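PDB 5CFJ: BIS(5'-nucleosyl)-tetraphosphatase (Diadenosine tetraphosphatase), putative from Plasmodium falciparum, which probably hydrolyses diadenosine tetraphosphate (Ap4A) asymmetrically, as a member of the Nudix hydrolase family. Local coordinates for residues A[120-123]-A[129-132]; A[13-18]-A[104-109]. All coordinates share one frame; numbering follows the deposited sequence.

Contact 1: A[120-123]-A[129-132]; sequences KWIG and TYNL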
loop_
_atom_site.group_PDB
_atom_site.type_symbol
_atom_site.label_atom_id
_atom_site.label_comp_id
_atom_site.label_asym_id
_atom_site.label_seq_id
_atom_site.Cartn_x
_atom_site.Cartn_y
_atom_site.Cartn_z
ATOM N N LYS A 120 4.203 0.307 9.687
ATOM C CA LYS A 120 3.610 -0.775 10.456
ATOM C C LYS A 120 3.026 -1.791 9.502
ATOM O O LYS A 120 2.388 -1.414 8.523
ATOM C CB LYS A 120 2.499 -0.265 11.382
ATOM C CG LYS A 120 2.967 0.521 12.587
ATOM C CD LYS A 120 3.860 -0.314 13.485
ATOM C CE LYS A 120 4.403 0.532 14.615
ATOM N NZ LYS A 120 4.876 1.839 14.089
ATOM N N TRP A 121 3.228 -3.066 9.800
ATOM C CA TRP A 121 2.552 -4.133 9.093
ATOM C C TRP A 121 1.238 -4.347 9.827
ATOM O O TRP A 121 1.241 -4.827 10.962
ATOM C CB TRP A 121 3.390 -5.392 9.096
ATOM C CG TRP A 121 4.566 -5.347 8.181
ATOM C CD1 TRP A 121 5.858 -5.017 8.499
ATOM C CD2 TRP A 121 4.567 -5.688 6.794
ATOM N NE1 TRP A 121 6.658 -5.119 7.386
ATOM C CE2 TRP A 121 5.895 -5.536 6.328
ATOM C CE3 TRP A 121 3.576 -6.116 5.901
ATOM C CZ2 TRP A 121 6.256 -5.799 5.006
ATOM C CZ3 TRP A 121 3.936 -6.373 4.589
ATOM C CH2 TRP A 121 5.268 -6.218 4.154
ATOM N N ILE A 122 0.122 -3.967 9.216
ATOM C CA ILE A 122 -1.172 -4.021 9.899
ATOM C C ILE A 122 -2.131 -5.032 9.276
ATOM O O ILE A 122 -2.129 -5.280 8.069
ATOM C CB ILE A 122 -1.851 -2.625 9.936
ATOM C CG1 ILE A 122 -2.229 -2.143 8.532
ATOM C CG2 ILE A 122 -0.953 -1.617 10.664
ATOM C CD1 ILE A 122 -3.120 -0.915 8.537
ATOM N N GLY A 123 -2.949 -5.636 10.124
ATOM C CA GLY A 123 -4.009 -6.488 9.640
ATOM C C GLY A 123 -5.214 -5.652 9.257
ATOM O O GLY A 123 -5.363 -4.498 9.693
ATOM N N THR A 129 -8.253 1.529 13.915
ATOM C CA THR A 129 -7.210 1.979 14.827
ATOM C C THR A 129 -6.254 2.932 14.118
ATOM O O THR A 129 -5.785 3.908 14.700
ATOM C CB THR A 129 -6.440 0.770 15.398
ATOM O OG1 THR A 129 -7.354 -0.066 16.118
ATOM C CG2 THR A 129 -5.316 1.209 16.325
ATOM N N TYR A 130 -5.983 2.654 12.845
ATOM C CA TYR A 130 -5.057 3.474 12.072
ATOM C C TYR A 130 -5.780 4.561 11.285
ATOM O O TYR A 130 -5.180 5.240 10.453
ATOM C CB TYR A 130 -4.206 2.582 11.160
ATOM C CG TYR A 130 -3.099 1.942 11.961
ATOM C CD1 TYR A 130 -3.344 0.829 12.753
ATOM C CD2 TYR A 130 -1.830 2.498 11.991
ATOM C CE1 TYR A 130 -2.345 0.267 13.526
ATOM C CE2 TYR A 130 -0.827 1.947 12.749
ATOM C CZ TYR A 130 -1.088 0.833 13.520
ATOM O OH TYR A 130 -0.081 0.283 14.276
ATOM N N ASN A 131 -7.065 4.742 11.599
ATOM C CA ASN A 131 -7.897 5.794 11.014
ATOM C C ASN A 131 -7.922 5.785 9.488
ATOM O O ASN A 131 -7.945 6.831 8.840
ATOM C CB ASN A 131 -7.443 7.158 11.533
ATOM C CG ASN A 131 -7.585 7.273 13.039
ATOM O OD1 ASN A 131 -6.618 7.547 13.748
ATOM N ND2 ASN A 131 -8.795 7.042 13.536
ATOM N N LEU A 132 -7.943 4.592 8.914
ATOM C CA LEU A 132 -8.061 4.478 7.469
ATOM C C LEU A 132 -9.438 4.893 6.997
ATOM O O LEU A 132 -10.433 4.584 7.654
ATOM C CB LEU A 132 -7.806 3.047 7.010
ATOM C CG LEU A 132 -6.484 2.409 7.439
ATOM C CD1 LEU A 132 -6.301 1.083 6.708
ATOM C CD2 LEU A 132 -5.298 3.337 7.213
#
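Tyr130 reaches from the loop 129-132 back over the strand that carries Lys120 and Ile122. Its CB points at the strand, and with CG anti to the carbonyl carbon (chi1 -79°) the ring is laid over Ile122. Tyr130 CD1 lies 4.0 Å from Ile122 CG2, and further along the same edge Tyr130 CE1 closes to 3.7 Å from Ile122 CG2. Ile122 CG2 thus sits over one ring face as a CH-pi contact, 3.8 Å from the centroid of the Tyr130 ring and offset toward the rim. Across the ring from CE1, Tyr130 CE2 is 4.1 Å from Lys120 CG, which approaches obliquely. At the tip, Tyr130 OH packs 3.5 Å from Lys120 CG, where the aliphatic part of the lysine crosses the tyrosine at about a right angle; the ammonium group leads away to a salt bridge with Asp118.

This is the loop of the Nudix fold that joins strand 116-122 to the C-terminal helix 134-147. No hydrogen bond links the two segments, so apolar packing carries the contact. Deeper in, Ile122 CD1 and Leu132 CD1 meet tip to tip at 4.2 Å, both side chains also resting on Phe34 of strand 30-37. Trp44 packs edge-to-face with the Tyr130 ring.

Contact 2: A[13-18]-A[104-109]; sequences LCRLKK and LNNEEN. With SO4 (sulfate ion), chain D.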
loop_
_atom_site.group_PDB
_atom_site.type_symbol
_atom_site.label_atom_id
_atom_site.label_comp_id
_atom_site.label_asym_id
_atom_site.label_seq_id
_atom_site.Cartn_x
_atom_site.Cartn_y
_atom_site.Cartn_z
ATOM N N LEU A 13 1.391 -4.032 -0.581
ATOM C CA LEU A 13 2.345 -5.061 -0.208
ATOM C C LEU A 13 1.842 -5.800 1.020
ATOM O O LEU A 13 1.555 -5.186 2.048
ATOM C CB LEU A 13 3.725 -4.451 0.049
ATOM C CG LEU A 13 4.865 -5.446 0.237
ATOM C CD1 LEU A 13 5.114 -6.236 -1.055
ATOM C CD2 LEU A 13 6.132 -4.715 0.672
ATOM N N CYS A 14 1.717 -7.117 0.906
ATOM C CA CYS A 14 1.243 -7.941 2.007
ATOM C C CYS A 14 2.269 -9.004 2.368
ATOM O O CYS A 14 3.218 -9.242 1.624
ATOM C CB CYS A 14 -0.106 -8.594 1.674
ATOM S SG CYS A 14 -0.063 -9.934 0.483
ATOM N N ARG A 15 2.082 -9.616 3.529
ATOM C CA ARG A 15 2.879 -10.754 3.954
ATOM C C ARG A 15 1.994 -11.671 4.780
ATOM O O ARG A 15 1.028 -11.222 5.408
ATOM C CB ARG A 15 4.102 -10.306 4.759
ATOM C CG ARG A 15 3.774 -9.736 6.131
ATOM C CD ARG A 15 5.019 -9.232 6.836
ATOM N NE ARG A 15 4.724 -8.887 8.225
ATOM C CZ ARG A 15 5.618 -8.417 9.087
ATOM N NH1 ARG A 15 6.877 -8.252 8.713
ATOM N NH2 ARG A 15 5.252 -8.127 10.328
ATOM N N LEU A 16 2.314 -12.958 4.758
ATOM C CA LEU A 16 1.599 -13.935 5.562
ATOM C C LEU A 16 1.961 -13.743 7.034
ATOM O O LEU A 16 3.134 -13.731 7.383
ATOM C CB LEU A 16 1.944 -15.344 5.095
ATOM C CG LEU A 16 1.186 -16.489 5.758
ATOM C CD1 LEU A 16 -0.292 -16.433 5.409
ATOM C CD2 LEU A 16 1.793 -17.805 5.331
ATOM N N LYS A 17 0.957 -13.568 7.889
ATOM C CA LYS A 17 1.202 -13.258 9.296
ATOM C C LYS A 17 1.847 -14.430 10.029
ATOM O O LYS A 17 1.462 -15.584 9.834
ATOM C CB LYS A 17 -0.106 -12.859 9.988
ATOM C CG LYS A 17 0.069 -12.313 11.395
ATOM N N LYS A 18 2.835 -14.127 10.865
ATOM C CA LYS A 18 3.460 -15.140 11.709
ATOM C C LYS A 18 2.450 -15.679 12.714
ATOM O O LYS A 18 1.553 -14.961 13.152
ATOM C CB LYS A 18 4.679 -14.568 12.435
ATOM N N LEU A 104 7.987 -11.955 -0.159
ATOM C CA LEU A 104 8.370 -13.352 -0.039
ATOM C C LEU A 104 9.171 -13.629 1.243
ATOM O O LEU A 104 9.104 -14.726 1.800
ATOM C CB LEU A 104 9.144 -13.769 -1.297
ATOM C CG LEU A 104 8.238 -13.711 -2.540
ATOM C CD1 LEU A 104 9.003 -13.406 -3.829
ATOM C CD2 LEU A 104 7.481 -15.015 -2.662
ATOM N N ASN A 105 9.917 -12.631 1.706
ATOM C CA ASN A 105 10.597 -12.674 2.993
ATOM C C ASN A 105 9.951 -11.666 3.936
ATOM O O ASN A 105 10.150 -10.457 3.785
ATOM C CB ASN A 105 12.075 -12.349 2.824
ATOM C CG ASN A 105 12.770 -12.107 4.141
ATOM O OD1 ASN A 105 12.385 -12.649 5.176
ATOM N ND2 ASN A 105 13.808 -11.286 4.112
ATOM N N ASN A 106 9.210 -12.148 4.931
ATOM C CA ASN A 106 8.489 -11.252 5.839
ATOM C C ASN A 106 9.353 -10.192 6.474
ATOM O O ASN A 106 8.874 -9.115 6.811
ATOM C CB ASN A 106 7.837 -12.027 6.973
ATOM C CG ASN A 106 6.561 -12.679 6.568
ATOM O OD1 ASN A 106 6.398 -13.081 5.423
ATOM N ND2 ASN A 106 5.630 -12.791 7.512
ATOM N N GLU A 107 10.622 -10.526 6.672
ATOM C CA GLU A 107 11.503 -9.728 7.505
ATOM C C GLU A 107 12.424 -8.794 6.722
ATOM O O GLU A 107 13.395 -8.295 7.267
ATOM C CB GLU A 107 12.319 -10.660 8.406
ATOM C CG GLU A 107 11.417 -11.595 9.210
ATOM C CD GLU A 107 12.163 -12.476 10.180
ATOM O OE1 GLU A 107 12.751 -11.939 11.138
ATOM O OE2 GLU A 107 12.150 -13.710 9.994
ATOM N N GLU A 108 12.104 -8.538 5.458
ATOM C CA GLU A 108 12.859 -7.563 4.674
ATOM C C GLU A 108 12.974 -6.234 5.419
ATOM O O GLU A 108 12.009 -5.770 6.022
ATOM C CB GLU A 108 12.194 -7.319 3.323
ATOM C CG GLU A 108 12.616 -8.256 2.219
ATOM C CD GLU A 108 14.126 -8.324 2.050
ATOM O OE1 GLU A 108 14.734 -7.388 1.491
ATOM O OE2 GLU A 108 14.709 -9.324 2.490
ATOM N N ASN A 109 14.156 -5.627 5.376
ATOM C CA ASN A 109 14.405 -4.368 6.073
ATOM C C ASN A 109 13.741 -3.184 5.369
ATOM O O ASN A 109 14.140 -2.809 4.270
ATOM C CB ASN A 109 15.912 -4.137 6.183
ATOM C CG ASN A 109 16.270 -2.881 6.975
ATOM O OD1 ASN A 109 15.558 -2.477 7.896
ATOM N ND2 ASN A 109 17.395 -2.270 6.626
HETATM S S SO4 D . 7.963 -6.039 11.818
HETATM O O1 SO4 D . 8.044 -4.645 11.400
HETATM O O2 SO4 D . 8.521 -6.894 10.771
HETATM O O3 SO4 D . 6.566 -6.381 12.061
HETATM O O4 SO4 D . 8.728 -6.214 13.049
HETATM O O HOH W 1 4.868 -13.520 3.355
#
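Asn106 engages the end of strand 6-16 with both its side-chain amide and its backbone carbonyl. Its ND2 donates to Leu16 O at 2.7 Å, a nearly straight bond (N-H...O 163°) with the acceptor in the amide plane. The amide's other end is satisfied through water: OD1 accepts from a molecule 2.6 Å away, which in turn accepts from Leu16 N at 3.0 Å. One asparagine thus serves both backbone polar groups of Leu16, the carbonyl directly and the N-H through water.

Arg15, extended from CG to NE, runs past the amide with CD 3.7 Å from Asn106 ND2, the guanidinium and amide planes only 10° apart. NH1 donates to Asn106 O at 2.9 Å, a bent bond (137°) that meets the carbonyl from above its plane. NH1 also donates to sulfate O2 and NH2 to sulfate O3 (2.8 Å), so the anion, probably from the crystallisation liquor, is held by two nitrogens. NE is taken by a salt bridge to Glu31.

Asn106 occupies a type I turn from Asn105 to Glu108, in which Asn105 OD1 accepts from Glu107 N as an Asx turn. The turn follows strand 92-103, which pairs in parallel with strand 6-16, while strand 30-37 pairs antiparallel with 6-16.

From the N terminus, strand 6-16 supplies the first half of contact 2, which stays open through strands 30-37 and 44-50, helix 57-69 and strands 76-89 and 92-103 until the turn at 104-109 closes it. Contact 1 follows in series: it opens at the end of strand 116-122 and closes a short loop ahead of helix 134-147. Neither nests in the other nor crosses it. Both reach the same mixed sheet, where strand 30-37 lies between 6-16 and 116-122 and pairs antiparallel with each. Their centres are about 16 Å apart, yet they touch: Trp121 of the 120-123 segment makes a cation-pi contact with Arg15, its CG 3.4 Å from Arg15 CZ.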